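Local coordinates for protein phosphodiesterase (Salpingoeca rosetta, PDB 7D7P) that belongs to the phosphodiesterase family of the HD clan, has an all-helical fold, and carries a zinc and a magnesium ion, at residues A68-V73 and M114-T119; Y120-S125 and L256-L261; T124-E129 and P332-L337; I211-N216 and Q247-L252; L252-H257 and Q325-A330. All coordinates share one frame; numbering follows the deposited sequence.

Interaction 1: A68-V73 and M114-T119; sequences AVCVRV and MVLHTT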
# COMPACT_ATOMS: atom_id res chain seq x y z
N ALA A 68 -24.77 -22.55 20.96
CA ALA A 68 -25.80 -22.74 19.95
C ALA A 68 -25.26 -22.49 18.54
O ALA A 68 -25.66 -23.16 17.59
CB ALA A 68 -26.99 -21.83 20.24
N VAL A 69 -24.35 -21.52 18.41
CA VAL A 69 -23.76 -21.24 17.10
C VAL A 69 -22.95 -22.44 16.61
O VAL A 69 -23.06 -22.85 15.45
CB VAL A 69 -22.90 -19.97 17.16
CG1 VAL A 69 -22.10 -19.81 15.88
CG2 VAL A 69 -23.77 -18.75 17.40
N CYS A 70 -22.12 -23.01 17.49
CA CYS A 70 -21.30 -24.15 17.10
C CYS A 70 -22.16 -25.35 16.70
O CYS A 70 -21.90 -26.01 15.69
CB CYS A 70 -20.35 -24.53 18.23
SG CYS A 70 -19.16 -23.23 18.68
N VAL A 71 -23.20 -25.63 17.49
CA VAL A 71 -24.09 -26.74 17.17
C VAL A 71 -24.84 -26.48 15.88
O VAL A 71 -25.04 -27.39 15.06
CB VAL A 71 -25.05 -27.00 18.35
CG1 VAL A 71 -26.09 -28.05 17.97
CG2 VAL A 71 -24.28 -27.42 19.59
N ARG A 72 -25.28 -25.24 15.66
CA ARG A 72 -26.03 -24.91 14.45
C ARG A 72 -25.17 -25.07 13.21
O ARG A 72 -25.67 -25.49 12.16
CB ARG A 72 -26.59 -23.49 14.54
CG ARG A 72 -27.92 -23.39 15.25
CD ARG A 72 -28.53 -22.00 15.08
NE ARG A 72 -28.95 -21.74 13.70
CZ ARG A 72 -29.46 -20.59 13.28
NH1 ARG A 72 -29.61 -19.58 14.13
NH2 ARG A 72 -29.82 -20.44 12.02
N VAL A 73 -23.88 -24.72 13.29
CA VAL A 73 -22.99 -24.91 12.15
C VAL A 73 -22.92 -26.39 11.78
O VAL A 73 -23.05 -26.76 10.61
CB VAL A 73 -21.59 -24.34 12.46
CG1 VAL A 73 -20.60 -24.78 11.39
CG2 VAL A 73 -21.64 -22.82 12.54
N MET A 114 -15.20 -17.56 16.26
CA MET A 114 -15.11 -16.66 15.11
C MET A 114 -14.49 -17.35 13.90
O MET A 114 -14.94 -17.17 12.77
CB MET A 114 -14.30 -15.41 15.48
CG MET A 114 -15.06 -14.40 16.32
SD MET A 114 -16.24 -13.46 15.34
CE MET A 114 -15.21 -12.11 14.75
N VAL A 115 -13.44 -18.15 14.13
CA VAL A 115 -12.79 -18.83 13.02
C VAL A 115 -13.66 -19.98 12.52
O VAL A 115 -13.70 -20.26 11.31
CB VAL A 115 -11.38 -19.31 13.45
CG1 VAL A 115 -10.73 -20.15 12.35
CG2 VAL A 115 -10.52 -18.11 13.78
N LEU A 116 -14.36 -20.65 13.43
CA LEU A 116 -15.30 -21.69 13.00
C LEU A 116 -16.41 -21.10 12.14
O LEU A 116 -16.72 -21.63 11.06
CB LEU A 116 -15.89 -22.41 14.22
CG LEU A 116 -17.11 -23.28 13.89
CD1 LEU A 116 -16.71 -24.47 13.03
CD2 LEU A 116 -17.82 -23.75 15.16
N HIS A 117 -17.02 -20.00 12.59
CA HIS A 117 -18.12 -19.41 11.85
C HIS A 117 -17.66 -18.84 10.51
O HIS A 117 -18.35 -18.98 9.50
CB HIS A 117 -18.80 -18.33 12.69
CG HIS A 117 -20.02 -17.75 12.05
ND1 HIS A 117 -19.98 -16.65 11.21
CD2 HIS A 117 -21.32 -18.12 12.12
CE1 HIS A 117 -21.20 -16.37 10.80
NE2 HIS A 117 -22.03 -17.24 11.33
N THR A 118 -16.49 -18.20 10.49
CA THR A 118 -15.97 -17.65 9.24
C THR A 118 -15.59 -18.76 8.27
O THR A 118 -15.76 -18.61 7.05
CB THR A 118 -14.77 -16.74 9.53
OG1 THR A 118 -15.13 -15.77 10.52
CG2 THR A 118 -14.31 -16.03 8.27
N THR A 119 -15.08 -19.88 8.78
CA THR A 119 -14.82 -21.03 7.93
C THR A 119 -16.11 -21.57 7.33
O THR A 119 -16.15 -21.97 6.16
CB THR A 119 -14.10 -22.13 8.72
OG1 THR A 119 -12.85 -21.62 9.22
CG2 THR A 119 -13.83 -23.35 7.84

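Interaction 2: Y120-S125 and L256-L261; sequences YLLLTS and LHTADL. With ZN (zinc ion), chain G.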
# COMPACT_ATOMS: atom_id res chain seq x y z
N TYR A 120 -17.18 -21.58 8.13
CA TYR A 120 -18.48 -22.00 7.62
C TYR A 120 -18.98 -21.07 6.52
O TYR A 120 -19.60 -21.51 5.55
CB TYR A 120 -19.48 -22.07 8.78
CG TYR A 120 -20.90 -21.68 8.46
CD1 TYR A 120 -21.78 -22.58 7.89
CD2 TYR A 120 -21.37 -20.41 8.77
CE1 TYR A 120 -23.08 -22.22 7.61
CE2 TYR A 120 -22.67 -20.04 8.50
CZ TYR A 120 -23.52 -20.95 7.92
OH TYR A 120 -24.82 -20.58 7.65
N LEU A 121 -18.69 -19.77 6.64
CA LEU A 121 -19.08 -18.83 5.60
C LEU A 121 -18.26 -19.03 4.33
O LEU A 121 -18.80 -19.01 3.22
CB LEU A 121 -18.94 -17.39 6.09
CG LEU A 121 -19.84 -16.92 7.24
CD1 LEU A 121 -19.40 -15.55 7.73
CD2 LEU A 121 -21.30 -16.89 6.81
N LEU A 122 -16.95 -19.25 4.49
CA LEU A 122 -16.07 -19.37 3.32
C LEU A 122 -16.34 -20.66 2.55
O LEU A 122 -16.38 -20.64 1.32
CB LEU A 122 -14.61 -19.31 3.77
CG LEU A 122 -14.10 -17.95 4.25
CD1 LEU A 122 -12.78 -18.10 4.99
CD2 LEU A 122 -13.96 -16.98 3.09
N LEU A 123 -16.53 -21.78 3.26
CA LEU A 123 -16.76 -23.05 2.58
C LEU A 123 -18.11 -23.06 1.87
O LEU A 123 -18.24 -23.60 0.77
CB LEU A 123 -16.67 -24.21 3.57
CG LEU A 123 -15.32 -24.46 4.24
CD1 LEU A 123 -15.44 -25.64 5.20
CD2 LEU A 123 -14.22 -24.70 3.22
N THR A 124 -19.13 -22.46 2.50
CA THR A 124 -20.43 -22.36 1.85
C THR A 124 -20.36 -21.53 0.58
O THR A 124 -21.08 -21.80 -0.39
CB THR A 124 -21.45 -21.76 2.83
OG1 THR A 124 -21.51 -22.57 4.01
CG2 THR A 124 -22.83 -21.71 2.20
N SER A 125 -19.47 -20.53 0.55
CA SER A 125 -19.42 -19.62 -0.59
C SER A 125 -18.70 -20.23 -1.79
O SER A 125 -19.10 -19.99 -2.93
CB SER A 125 -18.75 -18.31 -0.17
OG SER A 125 -19.43 -17.71 0.91
N LEU A 256 -8.72 -21.78 5.66
CA LEU A 256 -8.66 -21.69 7.11
C LEU A 256 -7.75 -20.55 7.56
O LEU A 256 -8.04 -19.86 8.54
CB LEU A 256 -8.18 -23.01 7.72
CG LEU A 256 -8.13 -22.98 9.25
CD1 LEU A 256 -9.52 -22.79 9.84
CD2 LEU A 256 -7.46 -24.22 9.84
N HIS A 257 -6.64 -20.34 6.85
CA HIS A 257 -5.79 -19.19 7.13
C HIS A 257 -6.54 -17.89 6.90
O HIS A 257 -6.38 -16.93 7.66
CB HIS A 257 -4.52 -19.25 6.27
CG HIS A 257 -3.61 -18.08 6.46
ND1 HIS A 257 -3.11 -17.72 7.69
CD2 HIS A 257 -3.09 -17.20 5.57
CE1 HIS A 257 -2.33 -16.66 7.55
NE2 HIS A 257 -2.30 -16.33 6.28
N THR A 258 -7.39 -17.85 5.87
CA THR A 258 -8.23 -16.68 5.63
C THR A 258 -9.16 -16.43 6.80
O THR A 258 -9.32 -15.29 7.25
CB THR A 258 -9.03 -16.85 4.34
OG1 THR A 258 -8.14 -17.13 3.25
CG2 THR A 258 -9.84 -15.59 4.03
N ALA A 259 -9.80 -17.49 7.32
CA ALA A 259 -10.73 -17.31 8.43
C ALA A 259 -10.01 -16.93 9.72
O ALA A 259 -10.59 -16.25 10.57
CB ALA A 259 -11.56 -18.58 8.64
N ASP A 260 -8.76 -17.37 9.87
CA ASP A 260 -7.99 -17.01 11.06
C ASP A 260 -7.77 -15.50 11.13
O ASP A 260 -7.82 -14.91 12.21
CB ASP A 260 -6.65 -17.74 11.06
CG ASP A 260 -5.96 -17.70 12.41
OD1 ASP A 260 -6.62 -17.36 13.41
OD2 ASP A 260 -4.75 -18.00 12.47
N LEU A 261 -7.54 -14.87 9.98
CA LEU A 261 -7.34 -13.42 9.92
C LEU A 261 -8.67 -12.71 9.66
O LEU A 261 -8.86 -12.03 8.65
CB LEU A 261 -6.31 -13.08 8.85
CG LEU A 261 -4.96 -13.79 8.93
CD1 LEU A 261 -4.04 -13.36 7.79
CD2 LEU A 261 -4.29 -13.54 10.27
ZN ZN G . -6.11 -18.04 15.50
O HOH W 1 -3.96 -19.02 14.70
O HOH W 2 -4.77 -16.09 15.74

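Interaction 3: T124-E129 and P332-L337; sequences TSVATE and PKLDFL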
# COMPACT_ATOMS: atom_id res chain seq x y z
N THR A 124 -19.13 -22.46 2.50
CA THR A 124 -20.43 -22.36 1.85
C THR A 124 -20.36 -21.53 0.58
O THR A 124 -21.08 -21.80 -0.39
CB THR A 124 -21.45 -21.76 2.83
OG1 THR A 124 -21.51 -22.57 4.01
CG2 THR A 124 -22.83 -21.71 2.20
N SER A 125 -19.47 -20.53 0.55
CA SER A 125 -19.42 -19.62 -0.59
C SER A 125 -18.70 -20.23 -1.79
O SER A 125 -19.10 -19.99 -2.93
CB SER A 125 -18.75 -18.31 -0.17
OG SER A 125 -19.43 -17.71 0.91
N VAL A 126 -17.62 -20.99 -1.57
CA VAL A 126 -16.76 -21.39 -2.68
C VAL A 126 -16.49 -22.89 -2.75
O VAL A 126 -16.01 -23.37 -3.80
CB VAL A 126 -15.42 -20.62 -2.64
CG1 VAL A 126 -15.65 -19.12 -2.65
CG2 VAL A 126 -14.60 -21.04 -1.42
N ALA A 127 -16.75 -23.69 -1.72
CA ALA A 127 -16.27 -25.06 -1.67
C ALA A 127 -17.36 -26.12 -1.82
O ALA A 127 -17.04 -27.31 -1.78
CB ALA A 127 -15.50 -25.31 -0.36
N THR A 128 -18.62 -25.72 -2.01
CA THR A 128 -19.71 -26.69 -1.98
C THR A 128 -19.58 -27.78 -3.04
O THR A 128 -20.17 -28.86 -2.88
CB THR A 128 -21.06 -25.99 -2.16
OG1 THR A 128 -21.09 -25.32 -3.42
CG2 THR A 128 -21.28 -24.98 -1.05
N GLU A 129 -18.83 -27.54 -4.12
CA GLU A 129 -18.82 -28.46 -5.24
C GLU A 129 -17.52 -29.25 -5.38
O GLU A 129 -17.40 -30.04 -6.33
CB GLU A 129 -19.11 -27.71 -6.55
CG GLU A 129 -20.55 -27.21 -6.64
CD GLU A 129 -21.07 -27.14 -8.06
OE1 GLU A 129 -20.29 -27.43 -8.99
OE2 GLU A 129 -22.26 -26.80 -8.25
N PRO A 332 -13.62 -15.38 -7.46
CA PRO A 332 -14.20 -14.03 -7.57
C PRO A 332 -15.43 -13.80 -6.71
O PRO A 332 -15.78 -12.64 -6.45
CB PRO A 332 -14.53 -13.90 -9.06
CG PRO A 332 -13.63 -14.89 -9.73
CD PRO A 332 -13.52 -16.04 -8.77
N LYS A 333 -16.10 -14.86 -6.25
CA LYS A 333 -17.26 -14.69 -5.38
C LYS A 333 -16.89 -14.03 -4.06
O LYS A 333 -17.78 -13.51 -3.37
CB LYS A 333 -17.92 -16.05 -5.11
CG LYS A 333 -19.35 -15.94 -4.60
CD LYS A 333 -19.96 -17.31 -4.37
CE LYS A 333 -19.90 -18.16 -5.62
NZ LYS A 333 -20.46 -19.52 -5.39
N LEU A 334 -15.62 -14.03 -3.68
CA LEU A 334 -15.17 -13.48 -2.41
C LEU A 334 -14.62 -12.07 -2.54
O LEU A 334 -14.09 -11.53 -1.56
CB LEU A 334 -14.11 -14.39 -1.79
CG LEU A 334 -14.54 -15.82 -1.48
CD1 LEU A 334 -13.36 -16.62 -0.93
CD2 LEU A 334 -15.71 -15.84 -0.51
N ASP A 335 -14.74 -11.44 -3.72
CA ASP A 335 -14.10 -10.14 -3.91
C ASP A 335 -14.81 -9.02 -3.16
O ASP A 335 -14.26 -7.92 -3.07
CB ASP A 335 -14.00 -9.81 -5.40
CG ASP A 335 -15.35 -9.68 -6.09
OD1 ASP A 335 -16.39 -9.87 -5.44
OD2 ASP A 335 -15.35 -9.38 -7.30
N PHE A 336 -16.01 -9.26 -2.62
CA PHE A 336 -16.65 -8.26 -1.78
C PHE A 336 -15.87 -8.01 -0.49
O PHE A 336 -16.02 -6.95 0.11
CB PHE A 336 -18.09 -8.66 -1.46
CG PHE A 336 -18.20 -9.89 -0.59
CD1 PHE A 336 -18.22 -11.16 -1.15
CD2 PHE A 336 -18.29 -9.78 0.79
CE1 PHE A 336 -18.33 -12.29 -0.36
CE2 PHE A 336 -18.39 -10.90 1.59
CZ PHE A 336 -18.41 -12.16 1.01
N LEU A 337 -15.06 -8.98 -0.06
CA LEU A 337 -14.22 -8.79 1.12
C LEU A 337 -13.19 -7.69 0.90
O LEU A 337 -12.77 -7.04 1.86
CB LEU A 337 -13.53 -10.10 1.49
CG LEU A 337 -14.47 -11.26 1.84
CD1 LEU A 337 -13.73 -12.59 1.82
CD2 LEU A 337 -15.13 -11.01 3.19

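Interaction 4: I211-N216 and Q247-L252; sequences INCILN and QRLFVL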
# COMPACT_ATOMS: atom_id res chain seq x y z
N ILE A 211 -4.31 -31.68 10.51
CA ILE A 211 -2.90 -31.39 10.77
C ILE A 211 -2.39 -30.32 9.81
O ILE A 211 -1.81 -29.31 10.22
CB ILE A 211 -2.05 -32.67 10.68
CG1 ILE A 211 -2.34 -33.59 11.87
CG2 ILE A 211 -0.56 -32.33 10.61
CD1 ILE A 211 -1.76 -34.99 11.71
N ASN A 212 -2.62 -30.52 8.50
CA ASN A 212 -2.08 -29.60 7.51
C ASN A 212 -2.69 -28.21 7.65
O ASN A 212 -2.00 -27.21 7.50
CB ASN A 212 -2.31 -30.15 6.10
CG ASN A 212 -1.68 -29.28 5.02
OD1 ASN A 212 -2.35 -28.44 4.41
ND2 ASN A 212 -0.39 -29.46 4.79
N CYS A 213 -3.99 -28.14 7.94
CA CYS A 213 -4.64 -26.83 8.00
C CYS A 213 -4.23 -26.07 9.26
O CYS A 213 -3.99 -24.86 9.19
CB CYS A 213 -6.16 -26.99 7.92
SG CYS A 213 -6.75 -27.40 6.25
N ILE A 214 -4.12 -26.75 10.40
CA ILE A 214 -3.70 -26.07 11.62
C ILE A 214 -2.24 -25.64 11.52
O ILE A 214 -1.88 -24.52 11.91
CB ILE A 214 -3.94 -26.96 12.85
CG1 ILE A 214 -5.44 -27.08 13.14
CG2 ILE A 214 -3.21 -26.41 14.07
CD1 ILE A 214 -5.78 -27.99 14.30
N LEU A 215 -1.37 -26.51 10.98
CA LEU A 215 0.03 -26.14 10.83
C LEU A 215 0.21 -24.98 9.86
O LEU A 215 1.16 -24.20 9.98
CB LEU A 215 0.85 -27.34 10.36
CG LEU A 215 1.17 -28.43 11.39
CD1 LEU A 215 1.96 -29.56 10.75
CD2 LEU A 215 1.92 -27.84 12.58
N ASN A 216 -0.70 -24.84 8.90
CA ASN A 216 -0.64 -23.72 7.96
C ASN A 216 -1.24 -22.44 8.51
O ASN A 216 -1.23 -21.42 7.81
CB ASN A 216 -1.32 -24.10 6.64
CG ASN A 216 -0.35 -24.69 5.64
OD1 ASN A 216 0.47 -23.97 5.05
ND2 ASN A 216 -0.42 -26.00 5.44
N GLN A 247 -4.04 -30.58 -4.28
CA GLN A 247 -4.41 -29.20 -4.60
C GLN A 247 -5.66 -28.77 -3.84
O GLN A 247 -5.80 -27.59 -3.49
CB GLN A 247 -4.61 -29.05 -6.10
CG GLN A 247 -4.70 -27.62 -6.60
CD GLN A 247 -4.35 -27.50 -8.07
OE1 GLN A 247 -3.26 -27.88 -8.49
NE2 GLN A 247 -5.28 -26.96 -8.85
N ARG A 248 -6.58 -29.70 -3.59
CA ARG A 248 -7.76 -29.38 -2.79
C ARG A 248 -7.40 -29.13 -1.34
O ARG A 248 -7.97 -28.24 -0.69
CB ARG A 248 -8.80 -30.49 -2.91
CG ARG A 248 -10.12 -30.19 -2.21
CD ARG A 248 -11.18 -31.23 -2.53
NE ARG A 248 -10.89 -32.53 -1.93
CZ ARG A 248 -10.49 -33.60 -2.61
NH1 ARG A 248 -10.33 -33.53 -3.92
NH2 ARG A 248 -10.25 -34.74 -1.98
N LEU A 249 -6.44 -29.90 -0.80
CA LEU A 249 -5.99 -29.67 0.57
C LEU A 249 -5.31 -28.31 0.70
O LEU A 249 -5.48 -27.62 1.72
CB LEU A 249 -5.04 -30.79 1.01
CG LEU A 249 -4.48 -30.66 2.42
CD1 LEU A 249 -5.60 -30.51 3.45
CD2 LEU A 249 -3.58 -31.85 2.77
N PHE A 250 -4.55 -27.90 -0.32
CA PHE A 250 -3.94 -26.58 -0.31
C PHE A 250 -5.00 -25.49 -0.20
O PHE A 250 -4.83 -24.52 0.55
CB PHE A 250 -3.09 -26.38 -1.57
CG PHE A 250 -2.58 -24.98 -1.74
CD1 PHE A 250 -1.48 -24.54 -1.03
CD2 PHE A 250 -3.18 -24.11 -2.63
CE1 PHE A 250 -1.00 -23.25 -1.19
CE2 PHE A 250 -2.71 -22.82 -2.80
CZ PHE A 250 -1.62 -22.39 -2.08
N VAL A 251 -6.10 -25.64 -0.94
CA VAL A 251 -7.18 -24.65 -0.89
C VAL A 251 -7.82 -24.61 0.49
O VAL A 251 -8.12 -23.53 1.02
CB VAL A 251 -8.22 -24.96 -1.99
CG1 VAL A 251 -9.48 -24.13 -1.79
CG2 VAL A 251 -7.62 -24.69 -3.37
N LEU A 252 -8.04 -25.78 1.10
CA LEU A 252 -8.58 -25.81 2.46
C LEU A 252 -7.64 -25.10 3.44
O LEU A 252 -8.10 -24.36 4.31
CB LEU A 252 -8.82 -27.25 2.90
CG LEU A 252 -9.76 -28.09 2.02
CD1 LEU A 252 -9.92 -29.49 2.60
CD2 LEU A 252 -11.11 -27.41 1.87

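Interaction 5: L252-H257 and Q325-A330; sequences LAVLLH and QQLSQA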
# COMPACT_ATOMS: atom_id res chain seq x y z
N LEU A 252 -8.04 -25.78 1.10
CA LEU A 252 -8.58 -25.81 2.46
C LEU A 252 -7.64 -25.10 3.44
O LEU A 252 -8.10 -24.36 4.31
CB LEU A 252 -8.82 -27.25 2.90
CG LEU A 252 -9.76 -28.09 2.02
CD1 LEU A 252 -9.92 -29.49 2.60
CD2 LEU A 252 -11.11 -27.41 1.87
N ALA A 253 -6.33 -25.33 3.31
CA ALA A 253 -5.37 -24.63 4.15
C ALA A 253 -5.42 -23.13 3.89
O ALA A 253 -5.30 -22.33 4.83
CB ALA A 253 -3.97 -25.18 3.90
N VAL A 254 -5.59 -22.73 2.63
CA VAL A 254 -5.69 -21.31 2.30
C VAL A 254 -6.94 -20.70 2.94
O VAL A 254 -6.90 -19.58 3.46
CB VAL A 254 -5.67 -21.12 0.77
CG1 VAL A 254 -6.21 -19.75 0.39
CG2 VAL A 254 -4.27 -21.32 0.23
N LEU A 255 -8.05 -21.44 2.93
CA LEU A 255 -9.31 -20.89 3.44
C LEU A 255 -9.30 -20.79 4.96
O LEU A 255 -9.82 -19.82 5.52
CB LEU A 255 -10.48 -21.75 2.97
CG LEU A 255 -10.83 -21.64 1.48
CD1 LEU A 255 -11.97 -22.58 1.11
CD2 LEU A 255 -11.17 -20.20 1.11
N LEU A 256 -8.72 -21.78 5.66
CA LEU A 256 -8.66 -21.69 7.11
C LEU A 256 -7.75 -20.55 7.56
O LEU A 256 -8.04 -19.86 8.54
CB LEU A 256 -8.18 -23.01 7.72
CG LEU A 256 -8.13 -22.98 9.25
CD1 LEU A 256 -9.52 -22.79 9.84
CD2 LEU A 256 -7.46 -24.22 9.84
N HIS A 257 -6.64 -20.34 6.85
CA HIS A 257 -5.79 -19.19 7.13
C HIS A 257 -6.54 -17.89 6.90
O HIS A 257 -6.38 -16.93 7.66
CB HIS A 257 -4.52 -19.25 6.27
CG HIS A 257 -3.61 -18.08 6.46
ND1 HIS A 257 -3.11 -17.72 7.69
CD2 HIS A 257 -3.09 -17.20 5.57
CE1 HIS A 257 -2.33 -16.66 7.55
NE2 HIS A 257 -2.30 -16.33 6.28
N GLN A 325 -6.35 -10.15 -2.57
CA GLN A 325 -6.29 -9.89 -4.00
C GLN A 325 -6.01 -11.17 -4.78
O GLN A 325 -6.60 -11.39 -5.85
CB GLN A 325 -5.23 -8.83 -4.30
CG GLN A 325 -5.68 -7.41 -3.98
CD GLN A 325 -4.57 -6.39 -4.17
OE1 GLN A 325 -3.40 -6.67 -3.91
NE2 GLN A 325 -4.94 -5.20 -4.63
N GLN A 326 -5.13 -12.02 -4.26
CA GLN A 326 -4.91 -13.32 -4.90
C GLN A 326 -6.08 -14.26 -4.66
O GLN A 326 -6.45 -15.03 -5.54
CB GLN A 326 -3.61 -13.94 -4.39
CG GLN A 326 -2.36 -13.19 -4.84
CD GLN A 326 -2.29 -13.07 -6.35
OE1 GLN A 326 -2.44 -14.05 -7.07
NE2 GLN A 326 -2.06 -11.85 -6.83
N LEU A 327 -6.67 -14.20 -3.46
CA LEU A 327 -7.81 -15.07 -3.16
C LEU A 327 -9.02 -14.71 -4.03
O LEU A 327 -9.70 -15.61 -4.54
CB LEU A 327 -8.16 -14.99 -1.68
CG LEU A 327 -9.25 -15.95 -1.18
CD1 LEU A 327 -8.79 -17.39 -1.31
CD2 LEU A 327 -9.63 -15.62 0.26
N SER A 328 -9.29 -13.42 -4.20
CA SER A 328 -10.41 -13.00 -5.03
C SER A 328 -10.19 -13.30 -6.51
O SER A 328 -11.16 -13.41 -7.26
CB SER A 328 -10.68 -11.50 -4.85
OG SER A 328 -11.07 -11.22 -3.52
N GLN A 329 -8.93 -13.43 -6.95
CA GLN A 329 -8.68 -13.77 -8.34
C GLN A 329 -8.92 -15.25 -8.60
O GLN A 329 -9.34 -15.62 -9.71
CB GLN A 329 -7.24 -13.40 -8.72
CG GLN A 329 -6.98 -13.43 -10.22
CD GLN A 329 -7.62 -12.26 -10.96
OE1 GLN A 329 -7.95 -11.24 -10.36
NE2 GLN A 329 -7.79 -12.41 -12.26
N ALA A 330 -8.68 -16.11 -7.61
CA ALA A 330 -8.98 -17.53 -7.76
C ALA A 330 -10.44 -17.84 -7.44
O ALA A 330 -10.99 -18.82 -7.96
CB ALA A 330 -8.07 -18.36 -6.86

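Interaction 1: A68-V73 and M114-T119
With CG anti to the backbone N (chi1 167°), Leu-116 reaches out of helix 109-126 toward helix 63-76, where Cys-70 turns its sulfur back beside its own backbone N (chi1 -62°) to meet it. Leu-116 CD2 lies 3.8 Å from Cys-70 SG and also rests against CA and CB of the cysteine, while the other branch, CD1, is 4.2 Å from Val-73 CG1. The leucine thus spreads its two methyls over residues a turn apart on the facing helix. Beside this pair, Val-69, the residue before Cys-70, brings CG1 obliquely to His-117 CD2 at 4.2 Å, and the two side chains run roughly perpendicular. The segment axes approach to 10.4 Å and cross at 30°. Leu-140 of helix 133-145 touches both Val-73 and Leu-116. No hydrogen bond joins the segments; His-117 NE2 is bonded to Leu-51 O and the ring stacks on Phe-56, while toward Val-69 it presents its CD2 carbon; cohesion across the segments is apolar.

Interaction 2: Y120-S125 and L256-L261
A single methyl makes every close contact here: Leu-122 CD1, sent from helix 109-126 toward the backbone of helix 245-260 just before that helix ends. It sits 3.8 Å from Ala-259 N and 3.9 Å from Ala-259 CB, and touches Thr-258 through CG2 at 4.0 Å. The methyl therefore lies against the junction of two consecutive residues, where the small alanine side chain probably allows it to approach the main chain. Thr-258 can present its methyl because CG2 stands anti to the backbone N, with OG1 beside that N (chi1 -55°); the hydroxyl is engaged with Val-254 O and Trp-323 NE1. The contact is buried and purely van der Waals, with no hydrogen bond between the segments.

The next residue, Asp-260, belongs to the metal site. Its OD1 binds the zinc ion at 2.3 Å, and OD2 accepts a hydrogen bond of 2.6 Å from a water that is itself a zinc ligand, so both carboxylate oxygens serve the site. His-111, His-146 and Asp-147 supply the other protein ligands, completing the metal-binding signature of the HD superfamily. His-111 lies on the same helix as Leu-122. Around the contact, helix 133-145 packs on Leu-123 and Leu-256, while helix 305-330 meets Thr-258 through His-324 and Leu-327.

Interaction 3: T124-E129 and P332-L337
Lys-333 sends its side chain back to the end of helix 109-126, where NZ donates a hydrogen bond of 2.8 Å to Ser-125 O. CG is anti to the backbone N, and the otherwise extended chain bends once, at chi3 (-56°), which brings CD and CE close to the same carbonyl oxygen. The ammonium nitrogen arrives almost head-on, with a C=O...N angle of 170°. Val-126 holds CG1 opposite its carbonyl carbon, beside the backbone N (chi1 -56°), and this branch meets Leu-334: it is 3.7 Å from Leu-334 CG and close to both leucine methyls, the two side chains crossing at about a right angle. Leu-334 CD2 also meets Ser-125 CB at 3.9 Å. Leu-327 of helix 305-330 touches Leu-334, and Trp-54 touches Ser-125. The contact combines a buried apolar leucine with an exposed lysine that binds a carbonyl near the C-terminal end of a helix, where the helix dipole would probably favour a positive charge.

Interaction 4: I211-N216 and Q247-L252
Apolar packing joins Cys-213 of helix 200-215 to two residues one turn apart on helix 245-260. Cys-213 SG, set beside the backbone N (chi1 -74°), presses against the main chain at Leu-252, 3.7 Å from Leu-252 C and 3.9 Å from Leu-252 CB. A looser approach, SG to Leu-249 CD1 at 4.3 Å, ties it to the preceding turn.

Leu-249 is chiefly met by an amide. With CG anti to its backbone N (chi1 -176°), Asn-212 extends over the leucine so that OD1 lies 3.7 Å from Leu-249 CG, while the CD2 branch touches the asparagine's CB and CG. This is van der Waals contact between a polar group and a branched alkyl end.

No hydrogen bond crosses between the segments. Within 211-216, Asn-216 ND2 donates to Asn-212 O (2.9 Å), from above the carbonyl plane, and Asn-216 N reaches the same oxygen from its opposite face, so two donors grip it as the helix ends.

The segment axes come within 9.6 Å and cross at -41°. Met-139 of helix 133-145 touches both Cys-213 and Leu-252, while helix 174-187 packs on Ile-211 and Ile-214.

Interaction 5: L252-H257 and Q325-A330
Val-254 and Leu-327 pass each other in opposite directions where helices 245-260 and 305-330 pack together in the all-helical phosphodiesterase fold. Each side chain leaves its helix pointing to the other, and they touch through one methyl each: Val-254 CG1 lies 3.9 Å from Leu-327 CD1. Both groups are extended from the backbone by their first torsion, Leu-327 with CG anti to the backbone N (chi1 -174°) and Val-254 with CG1 in the equivalent place (chi1 162°), so it is this valine branch that faces the leucine.

Leu-255 takes part from the flank. It leaves its helix across the direction of the partner, yet its end comes nearer, and the same methyl of Leu-327 is also the one nearest Leu-255. The nearest CA atoms, those of Val-254 and Leu-327, are 8.6 Å apart, and only 86 Å² is buried, so this is a narrow meeting of three buried aliphatic side chains without a hydrogen bond between the segments. Met-229 of helix 222-234 also packs on Leu-327, while Leu-123 and Val-126 of helix 109-126 border Leu-255. The second, looser approach is Leu-255 CD2 to Leu-327 CD1, at 4.4 Å.

How the interactions relate
Helices 109-126 and 245-260 connect all five contacts: interactions 1, 2 and 3 follow one another along the first, and interactions 4, 2 and 5 use the second. Interactions 2 and 5, with centres about 9 Å apart, touch where Leu-122 CD1 lies 3.5 Å from Leu-255 O. Interaction 4 reaches interaction 5 through Cys-213 SG, 3.6 Å from Ala-253 N, and interaction 3 meets interaction 5 through Leu-334 CD1, 4.0 Å from Leu-327 CD2. Only interaction 2 holds a zinc ligand; the side chains of Leu-116 in interaction 1 and Cys-213 in interaction 4 stand about 11 and 12 Å from zinc, well outside its coordination sphere.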